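Local coordinates for putative acyl-CoA dehydrogenase (Burkholderia xenovorans, PDB 5JSC), which is a putative acyl-CoA dehydrogenase, a flavoprotein that binds flavin-adenine dinucleotide (FAD) and assembles as a tetramer, at residues A143-E148 with T176-G181; A338-S343 with V387-V392; A35-W40 with C92-T97. One frame throughout, in Å; residues are numbered along the deposited sequence. Where two conformers were deposited one is given.

Interaction 1 of 3, residues A143-E148 with T176-G181. With FAD (flavin-adenine dinucleotide), chain M.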
# COMPACT_ATOMS: atom_id res chain seq x y z
N ALA C 143 30.08 0.22 23.12
CA ALA C 143 28.82 0.96 23.05
C ALA C 143 29.04 2.28 22.33
O ALA C 143 30.14 2.83 22.32
CB ALA C 143 28.24 1.19 24.45
N PHE C 144 27.95 2.78 21.74
CA PHE C 144 27.93 3.94 20.84
C PHE C 144 26.90 4.91 21.41
O PHE C 144 25.70 4.63 21.34
CB PHE C 144 27.56 3.47 19.44
CG PHE C 144 27.53 4.54 18.38
CD1 PHE C 144 28.69 4.94 17.74
CD2 PHE C 144 26.32 5.08 17.94
CE1 PHE C 144 28.67 5.88 16.73
CE2 PHE C 144 26.28 6.02 16.92
CZ PHE C 144 27.46 6.43 16.31
N ALA C 145 27.36 6.01 21.99
CA ALA C 145 26.47 6.90 22.76
C ALA C 145 26.29 8.23 22.02
O ALA C 145 27.06 9.19 22.21
CB ALA C 145 26.99 7.11 24.19
N LEU C 146 25.24 8.30 21.21
CA LEU C 146 24.93 9.45 20.37
C LEU C 146 23.62 10.11 20.75
O LEU C 146 23.58 11.33 20.96
CB LEU C 146 24.90 9.00 18.90
CG LEU C 146 24.66 10.09 17.85
CD1 LEU C 146 25.78 11.12 17.92
CD2 LEU C 146 24.56 9.48 16.44
N SER C 147 22.55 9.33 20.85
CA SER C 147 21.21 9.84 21.10
C SER C 147 21.04 10.40 22.51
O SER C 147 21.67 9.93 23.47
CB SER C 147 20.18 8.73 20.88
OG SER C 147 20.28 8.22 19.56
N GLU C 148 20.15 11.37 22.64
CA GLU C 148 19.84 12.05 23.88
C GLU C 148 18.33 12.06 24.08
O GLU C 148 17.58 11.93 23.11
CB GLU C 148 20.37 13.49 23.86
CG GLU C 148 21.87 13.53 23.61
CD GLU C 148 22.45 14.92 23.64
OE1 GLU C 148 21.68 15.90 23.59
OE2 GLU C 148 23.69 15.02 23.71
N THR C 176 20.77 8.62 25.92
CA THR C 176 19.80 7.59 26.27
C THR C 176 19.54 6.67 25.07
O THR C 176 20.03 6.90 23.96
CB THR C 176 18.51 8.21 26.82
OG1 THR C 176 17.79 7.20 27.54
CG2 THR C 176 17.62 8.79 25.70
N TRP C 177 18.78 5.61 25.35
CA TRP C 177 18.59 4.48 24.43
C TRP C 177 19.91 3.81 24.09
O TRP C 177 20.09 3.32 22.98
CB TRP C 177 17.87 4.87 23.13
CG TRP C 177 16.71 5.82 23.28
CD1 TRP C 177 16.63 7.09 22.80
CD2 TRP C 177 15.48 5.57 23.96
NE1 TRP C 177 15.42 7.66 23.14
CE2 TRP C 177 14.70 6.74 23.86
CE3 TRP C 177 14.96 4.46 24.65
CZ2 TRP C 177 13.44 6.84 24.43
CZ3 TRP C 177 13.70 4.56 25.21
CH2 TRP C 177 12.95 5.75 25.10
N ILE C 178 20.86 3.80 25.02
CA ILE C 178 22.22 3.38 24.69
C ILE C 178 22.30 1.86 24.80
O ILE C 178 22.19 1.29 25.89
CB ILE C 178 23.26 4.06 25.59
CG1 ILE C 178 23.17 5.58 25.44
CG2 ILE C 178 24.66 3.56 25.25
CD1 ILE C 178 23.13 6.04 23.99
N SER C 179 22.50 1.20 23.65
CA SER C 179 22.67 -0.24 23.61
C SER C 179 23.90 -0.67 24.40
O SER C 179 24.96 -0.03 24.31
CB SER C 179 22.80 -0.71 22.16
OG SER C 179 21.58 -0.51 21.47
N ASN C 180 23.78 -1.77 25.14
CA ASN C 180 24.77 -2.24 26.10
C ASN C 180 24.97 -1.27 27.26
O ASN C 180 25.90 -1.43 28.06
CB ASN C 180 26.14 -2.54 25.44
CG ASN C 180 26.10 -3.78 24.58
OD1 ASN C 180 25.23 -4.64 24.73
ND2 ASN C 180 27.05 -3.89 23.66
N GLY C 181 24.10 -0.26 27.39
CA GLY C 181 24.21 0.65 28.51
C GLY C 181 24.12 -0.10 29.82
O GLY C 181 23.24 -0.94 30.00
PA FAD M . 12.83 11.62 17.33
O1A FAD M . 14.13 12.18 16.92
O2A FAD M . 11.97 12.46 18.28
O5B FAD M . 12.01 11.27 16.02
C5B FAD M . 10.65 10.80 16.14
C4B FAD M . 10.22 10.41 14.75
O4B FAD M . 10.20 11.58 13.92
C3B FAD M . 11.18 9.48 14.01
O3B FAD M . 11.06 8.11 14.42
C2B FAD M . 10.79 9.72 12.55
O2B FAD M . 9.65 8.93 12.21
C1B FAD M . 10.39 11.21 12.57
N9A FAD M . 11.36 12.12 11.98
C8A FAD M . 12.66 12.32 12.37
N7A FAD M . 13.28 13.27 11.73
C5A FAD M . 12.32 13.74 10.84
C6A FAD M . 12.34 14.77 9.88
N6A FAD M . 13.41 15.53 9.62
N1A FAD M . 11.21 14.99 9.17
C2A FAD M . 10.14 14.22 9.41
N3A FAD M . 10.00 13.23 10.29
C4A FAD M . 11.14 13.04 10.98
N1 FAD M . 21.01 5.52 20.09
C2 FAD M . 22.35 5.57 20.36
O2 FAD M . 22.97 6.65 20.38
N3 FAD M . 23.03 4.42 20.63
C4 FAD M . 22.49 3.15 20.65
O4 FAD M . 23.17 2.19 20.99
C4X FAD M . 21.09 3.09 20.34
N5 FAD M . 20.49 1.93 20.41
C5X FAD M . 19.11 1.91 20.31
C6 FAD M . 18.44 0.70 20.54
C7 FAD M . 17.06 0.64 20.56
C7M FAD M . 16.38 -0.67 20.85
C8 FAD M . 16.31 1.81 20.31
C8M FAD M . 14.80 1.79 20.32
C9 FAD M . 16.97 3.01 20.06
C9A FAD M . 18.36 3.07 20.07
N10 FAD M . 19.06 4.29 19.92
C10 FAD M . 20.42 4.33 20.08
C1' FAD M . 18.30 5.53 19.74
C2' FAD M . 17.78 5.73 18.32
O2' FAD M . 18.86 6.02 17.43
C3' FAD M . 16.79 6.89 18.30
O3' FAD M . 15.65 6.43 19.02
C4' FAD M . 16.37 7.33 16.90
O4' FAD M . 17.47 8.01 16.29
C5' FAD M . 15.15 8.23 16.93
O5' FAD M . 15.44 9.35 17.80
P FAD M . 14.30 9.72 18.89
O1P FAD M . 13.89 8.52 19.67
O2P FAD M . 14.78 10.88 19.71
O3P FAD M . 13.06 10.19 18.01
O HOH W 1 25.51 1.71 22.27
O HOH W 2 15.36 10.47 22.32
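S147 and T176 join the two segments, which run nearly antiparallel, 168° apart end to end, through a backbone hydrogen bond from T176 N to S147 O (2.9 Å). Segment 176-181 turns a corner at W177 and closes a type II turn from I178 to G181. I178 fills the middle: CG1 stands anti to its carbonyl carbon (chi1 -59°), which sends CD1 against A145 CA at 3.7 Å, while CD1 also touches FAD O2. A143 CB rests on S179 O, and T176 CG2 reaches the carbonyl carbon of E148 while lying over the rim of one face of the W177 ring. Both segments, in the middle domain, frame the flavin. F144 O takes the N-H of FAD N3 at 2.8 Å, almost straight (174°). The backbone N atoms of L146 and S147 both grip FAD O2, and S147 OG donates to FAD N1 at 2.8 Å. From the other segment S179 N bonds FAD O4 and S179 OG donates to FAD N5 at 2.9 Å. Water 1 accepts from F144 N, within bonding distance of S179 O and FAD O4; water 2 accepts from W177 NE1, near E148 O and FAD O2P. Donors at N1, O2, O4 and N5 fix the ring's in-plane rotation and would probably polarise its pyrimidine side.

Interaction 2 of 3, residues A338-S343 with V387-V392. With FAD (flavin-adenine dinucleotide), chain M; SO4 (sulfate ion), chain P.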
# COMPACT_ATOMS: atom_id res chain seq x y z
N ALA C 338 18.95 0.45 1.63
CA ALA C 338 18.89 -0.92 2.14
C ALA C 338 18.27 -0.96 3.52
O ALA C 338 17.41 -1.81 3.79
CB ALA C 338 20.30 -1.52 2.17
N LYS C 339 18.69 -0.06 4.41
CA LYS C 339 18.19 -0.06 5.78
C LYS C 339 16.69 0.22 5.79
O LYS C 339 15.92 -0.47 6.47
CB LYS C 339 18.96 0.98 6.60
CG LYS C 339 18.83 0.86 8.13
CD LYS C 339 17.63 1.60 8.68
CE LYS C 339 17.57 1.51 10.20
NZ LYS C 339 16.39 2.24 10.77
N TRP C 340 16.27 1.23 5.04
CA TRP C 340 14.85 1.56 4.88
C TRP C 340 14.06 0.36 4.37
O TRP C 340 13.10 -0.09 5.01
CB TRP C 340 14.76 2.76 3.93
CG TRP C 340 13.44 3.10 3.31
CD1 TRP C 340 12.19 2.68 3.67
CD2 TRP C 340 13.26 3.98 2.20
NE1 TRP C 340 11.24 3.24 2.83
CE2 TRP C 340 11.88 4.05 1.93
CE3 TRP C 340 14.14 4.72 1.40
CZ2 TRP C 340 11.37 4.80 0.88
CZ3 TRP C 340 13.63 5.47 0.36
CH2 TRP C 340 12.25 5.52 0.12
N HIS C 341 14.44 -0.17 3.20
CA HIS C 341 13.64 -1.20 2.55
C HIS C 341 13.62 -2.49 3.37
O HIS C 341 12.57 -3.13 3.53
CB HIS C 341 14.20 -1.47 1.16
CG HIS C 341 13.38 -2.40 0.33
ND1 HIS C 341 13.35 -3.77 0.53
CD2 HIS C 341 12.57 -2.17 -0.73
CE1 HIS C 341 12.54 -4.32 -0.35
NE2 HIS C 341 12.06 -3.37 -1.14
N ALA C 342 14.78 -2.91 3.87
CA ALA C 342 14.81 -4.20 4.56
C ALA C 342 14.07 -4.14 5.89
O ALA C 342 13.43 -5.12 6.28
CB ALA C 342 16.26 -4.65 4.75
N SER C 343 14.15 -3.02 6.61
CA SER C 343 13.46 -2.96 7.90
C SER C 343 11.95 -2.83 7.71
O SER C 343 11.17 -3.51 8.38
CB SER C 343 14.00 -1.80 8.75
OG SER C 343 13.80 -0.55 8.12
N VAL C 387 14.08 9.38 8.28
CA VAL C 387 15.41 9.96 8.07
C VAL C 387 16.07 9.36 6.84
O VAL C 387 16.65 10.07 6.02
CB VAL C 387 16.27 9.77 9.34
CG1 VAL C 387 17.71 10.22 9.09
CG2 VAL C 387 15.68 10.52 10.52
N GLN C 388 15.97 8.03 6.69
CA GLN C 388 16.56 7.37 5.53
C GLN C 388 15.93 7.88 4.23
O GLN C 388 16.63 8.12 3.24
CB GLN C 388 16.41 5.84 5.63
CG GLN C 388 16.85 5.23 6.95
CD GLN C 388 18.34 5.39 7.26
OE1 GLN C 388 19.15 5.68 6.38
NE2 GLN C 388 18.69 5.21 8.53
N GLN C 389 14.60 8.02 4.22
CA GLN C 389 13.92 8.50 3.01
C GLN C 389 14.40 9.87 2.60
O GLN C 389 14.61 10.14 1.41
CB GLN C 389 12.41 8.57 3.24
CG GLN C 389 11.70 7.27 3.41
CD GLN C 389 10.22 7.52 3.65
OE1 GLN C 389 9.83 8.00 4.71
NE2 GLN C 389 9.40 7.22 2.65
N LEU C 390 14.55 10.78 3.57
CA LEU C 390 14.99 12.13 3.24
C LEU C 390 16.44 12.14 2.78
O LEU C 390 16.79 12.95 1.90
CB LEU C 390 14.79 13.04 4.45
CG LEU C 390 13.33 13.23 4.88
CD1 LEU C 390 13.28 13.92 6.24
CD2 LEU C 390 12.57 14.02 3.82
N ILE C 391 17.29 11.27 3.33
CA ILE C 391 18.66 11.16 2.82
C ILE C 391 18.63 10.80 1.34
O ILE C 391 19.33 11.42 0.52
CB ILE C 391 19.45 10.11 3.62
CG1 ILE C 391 19.77 10.63 5.03
CG2 ILE C 391 20.74 9.71 2.88
CD1 ILE C 391 20.26 9.54 5.97
N VAL C 392 17.83 9.81 0.97
CA VAL C 392 17.78 9.37 -0.42
C VAL C 392 17.22 10.48 -1.31
O VAL C 392 17.77 10.79 -2.37
CB VAL C 392 16.97 8.07 -0.54
CG1 VAL C 392 16.78 7.72 -2.01
CG2 VAL C 392 17.68 6.93 0.21
PA FAD M . 12.83 11.62 17.33
O1A FAD M . 14.13 12.18 16.92
O2A FAD M . 11.97 12.46 18.28
O5B FAD M . 12.01 11.27 16.02
C5B FAD M . 10.65 10.80 16.14
C4B FAD M . 10.22 10.41 14.75
O4B FAD M . 10.20 11.58 13.92
C3B FAD M . 11.18 9.48 14.01
O3B FAD M . 11.06 8.11 14.42
C2B FAD M . 10.79 9.72 12.55
O2B FAD M . 9.65 8.93 12.21
C1B FAD M . 10.39 11.21 12.57
N9A FAD M . 11.36 12.12 11.98
C8A FAD M . 12.66 12.32 12.37
N7A FAD M . 13.28 13.27 11.73
C5A FAD M . 12.32 13.74 10.84
C6A FAD M . 12.34 14.77 9.88
N6A FAD M . 13.41 15.53 9.62
N1A FAD M . 11.21 14.99 9.17
C2A FAD M . 10.14 14.22 9.41
N3A FAD M . 10.00 13.23 10.29
C4A FAD M . 11.14 13.04 10.98
N1 FAD M . 21.01 5.52 20.09
C2 FAD M . 22.35 5.57 20.36
O2 FAD M . 22.97 6.65 20.38
N3 FAD M . 23.03 4.42 20.63
C4 FAD M . 22.49 3.15 20.65
O4 FAD M . 23.17 2.19 20.99
C4X FAD M . 21.09 3.09 20.34
N5 FAD M . 20.49 1.93 20.41
C5X FAD M . 19.11 1.91 20.31
C6 FAD M . 18.44 0.70 20.54
C7 FAD M . 17.06 0.64 20.56
C7M FAD M . 16.38 -0.67 20.85
C8 FAD M . 16.31 1.81 20.31
C8M FAD M . 14.80 1.79 20.32
C9 FAD M . 16.97 3.01 20.06
C9A FAD M . 18.36 3.07 20.07
N10 FAD M . 19.06 4.29 19.92
C10 FAD M . 20.42 4.33 20.08
C1' FAD M . 18.30 5.53 19.74
C2' FAD M . 17.78 5.73 18.32
O2' FAD M . 18.86 6.02 17.43
C3' FAD M . 16.79 6.89 18.30
O3' FAD M . 15.65 6.43 19.02
C4' FAD M . 16.37 7.33 16.90
O4' FAD M . 17.47 8.01 16.29
C5' FAD M . 15.15 8.23 16.93
O5' FAD M . 15.44 9.35 17.80
P FAD M . 14.30 9.72 18.89
O1P FAD M . 13.89 8.52 19.67
O2P FAD M . 14.78 10.88 19.71
O3P FAD M . 13.06 10.19 18.01
S SO4 P . 8.96 -5.30 -2.51
O1 SO4 P . 10.00 -6.22 -2.96
O2 SO4 P . 9.32 -3.94 -2.91
O3 SO4 P . 8.85 -5.36 -1.04
O4 SO4 P . 7.70 -5.67 -3.15
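Helices 332-356 and 385-405 of the helical C-terminal domain of the acyl-CoA dehydrogenase fold pack here through W340 and K339 on one and Q388, Q389 and V392 on the other. The short segments approach to 9.4 Å between axes at an angle of 137°, so these segments run roughly antiparallel but strongly inclined. W340 is the main contributor. Its CG lies anti to the backbone N (chi1 165°), which carries the indole out to the neighbouring helix, where Q389 lays its aliphatic part over one face. Q389 CG stands 3.5 Å from the centroid of the six-membered ring, nearly over its centre, a CH-pi contact. The amide continues past this point, with NE2 at 3.6 Å from W340 CZ2; its plane is turned 61° from the ring, so the two flat groups do not stack. V392 CG2 meets the ring edge at W340 CZ3, 4.3 Å away. Nearer the backbone, W340 CB abuts Q388 CB at 3.9 Å, the pair whose CA atoms are nearest across the two segments. The bent side chain of Q388 crosses K339 at about a right angle, bringing Q388 NE2 beside K339 CD. Both nitrogens, K339 NZ and Q388 NE2, are held by backbone carbonyls: K339 NZ donates to L378, Y381 and G383, and Q388 NE2 also donates to G383 O. L309 of the third subunit packs on W340, and A305 of the same subunit on V392, placing the contact at a subunit interface. On helix 385-405, V387 and L390 belong to the FAD pocket and touch the adenine, L390 CD1 lying 3.7 Å from FAD N1A.

Interaction 3 of 3, residues A35-W40 with C92-T97. With EDO (1,2-ethanediol), chain O.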
# COMPACT_ATOMS: atom_id res chain seq x y z
N ALA C 35 28.51 -20.47 5.81
CA ALA C 35 28.35 -21.81 6.34
C ALA C 35 28.89 -21.90 7.77
O ALA C 35 28.29 -22.56 8.63
CB ALA C 35 29.06 -22.82 5.44
N GLY C 36 30.00 -21.21 8.04
CA GLY C 36 30.59 -21.27 9.36
C GLY C 36 29.72 -20.63 10.42
O GLY C 36 29.54 -21.19 11.51
N ILE C 37 29.17 -19.45 10.13
CA ILE C 37 28.35 -18.81 11.15
C ILE C 37 27.03 -19.56 11.32
O ILE C 37 26.50 -19.66 12.43
CB ILE C 37 28.15 -17.31 10.86
CG1 ILE C 37 27.40 -16.63 12.01
CG2 ILE C 37 27.44 -17.06 9.53
CD1 ILE C 37 28.15 -16.64 13.32
N GLU C 38 26.49 -20.15 10.24
CA GLU C 38 25.29 -20.98 10.38
C GLU C 38 25.55 -22.18 11.29
O GLU C 38 24.73 -22.50 12.16
CB GLU C 38 24.79 -21.45 9.01
CG GLU C 38 23.64 -22.46 9.07
CD GLU C 38 22.37 -21.94 9.74
OE1 GLU C 38 22.18 -20.71 9.82
OE2 GLU C 38 21.54 -22.78 10.17
N ALA C 39 26.69 -22.86 11.10
CA ALA C 39 27.02 -23.98 11.96
C ALA C 39 27.20 -23.54 13.41
O ALA C 39 26.79 -24.24 14.34
CB ALA C 39 28.28 -24.68 11.46
N TRP C 40 27.82 -22.37 13.62
CA TRP C 40 27.96 -21.85 14.98
C TRP C 40 26.59 -21.63 15.61
O TRP C 40 26.35 -22.00 16.76
CB TRP C 40 28.79 -20.56 14.98
CG TRP C 40 29.03 -20.03 16.39
CD1 TRP C 40 30.11 -20.30 17.18
CD2 TRP C 40 28.16 -19.20 17.16
NE1 TRP C 40 29.97 -19.67 18.40
CE2 TRP C 40 28.78 -18.99 18.42
CE3 TRP C 40 26.92 -18.60 16.92
CZ2 TRP C 40 28.20 -18.22 19.42
CZ3 TRP C 40 26.34 -17.83 17.92
CH2 TRP C 40 26.99 -17.65 19.16
N CYS C 92 27.54 -8.16 7.21
CA CYS C 92 26.13 -8.34 6.88
C CYS C 92 25.72 -9.81 6.94
O CYS C 92 24.66 -10.14 7.48
CB CYS C 92 25.85 -7.75 5.50
SG CYS C 92 25.79 -5.94 5.52
N LEU C 93 26.54 -10.71 6.38
CA LEU C 93 26.21 -12.13 6.47
C LEU C 93 26.16 -12.61 7.91
O LEU C 93 25.34 -13.46 8.27
CB LEU C 93 27.21 -12.96 5.66
CG LEU C 93 27.06 -12.88 4.14
CD1 LEU C 93 28.29 -13.49 3.45
CD2 LEU C 93 25.80 -13.59 3.69
N LEU C 94 27.05 -12.08 8.76
CA LEU C 94 27.04 -12.46 10.17
C LEU C 94 25.75 -12.00 10.85
O LEU C 94 25.07 -12.79 11.52
CB LEU C 94 28.26 -11.90 10.89
CG LEU C 94 29.60 -12.50 10.45
CD1 LEU C 94 30.75 -11.75 11.10
CD2 LEU C 94 29.67 -13.99 10.80
N ARG C 95 25.40 -10.72 10.69
CA ARG C 95 24.16 -10.24 11.31
C ARG C 95 22.94 -10.93 10.72
O ARG C 95 22.00 -11.29 11.46
CB ARG C 95 24.04 -8.72 11.16
CG ARG C 95 24.92 -7.93 12.09
CD ARG C 95 24.38 -6.51 12.27
NE ARG C 95 23.17 -6.47 13.11
CZ ARG C 95 22.59 -5.36 13.54
NH1 ARG C 95 23.09 -4.17 13.19
NH2 ARG C 95 21.51 -5.42 14.32
N GLU C 96 22.91 -11.11 9.40
CA GLU C 96 21.77 -11.79 8.79
C GLU C 96 21.58 -13.18 9.38
O GLU C 96 20.47 -13.55 9.78
CB GLU C 96 21.95 -11.87 7.27
CG GLU C 96 20.77 -12.54 6.61
CD GLU C 96 20.99 -12.89 5.16
OE1 GLU C 96 21.79 -12.22 4.48
OE2 GLU C 96 20.33 -13.84 4.69
N THR C 97 22.66 -13.96 9.46
CA THR C 97 22.54 -15.33 9.97
C THR C 97 22.22 -15.34 11.45
O THR C 97 21.36 -16.10 11.90
CB THR C 97 23.83 -16.10 9.70
OG1 THR C 97 24.15 -15.99 8.31
CG2 THR C 97 23.68 -17.58 10.07
C1 EDO O . 21.97 -13.38 1.14
O1 EDO O . 20.90 -12.87 1.93
C2 EDO O . 22.74 -14.43 1.93
O2 EDO O . 21.82 -15.28 2.62
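I37 lays its branched side chain against L94 and T97, joining helix 28-44 to helix 88-101 in the all-helical N-terminal domain of the acyl-CoA dehydrogenase fold. The short segments run in nearly the same direction, 29° apart, with axes 9.6 Å from each other. The contact has no hydrogen bond across it. With CG1 anti to the backbone N (chi1 -175°), the CG1 branch of I37 lies along L94 CD2, which I37 CB and CG1 each meet at 3.7 Å. The other branch, I37 CG2, lies alongside T97, touching CB and OG1, with the two side chains pointing in opposing directions as they pass. E38 runs across T97, nearly perpendicular to it: its bent chain brings OE1 to 3.5 Å from T97 CG2. The carboxylate itself is held elsewhere, by a salt bridge to R42 and a hydrogen bond from H101, so the methyl merely lies beside a charge already paired. Toward the rest of the fold, W69 and L109 pack on L94. The hydroxyl of T97 is turned back into its own helix, where L93 O accepts T97 N on one face of its carbonyl plane and T97 OG1, at 2.8 Å, on the opposite face.

From the N terminus, interaction 3 comes first, closing a loop of 51 intervening residues within the helical N-terminal domain. Interaction 1 follows with a shorter loop of 27 residues, built from strands and turns in the middle domain, and interaction 2 then closes 43 mostly helical residues in the C-terminal domain. The three loops follow one another along the chain, with none inside or overlapping another. Interactions 1 and 2 share FAD, the first holding its flavin and the second bordering its adenine, though their centres are 21 Å apart. Interaction 3 lies across the chain's centre from interaction 1, and its nearest atoms come about 8 Å from interaction 2.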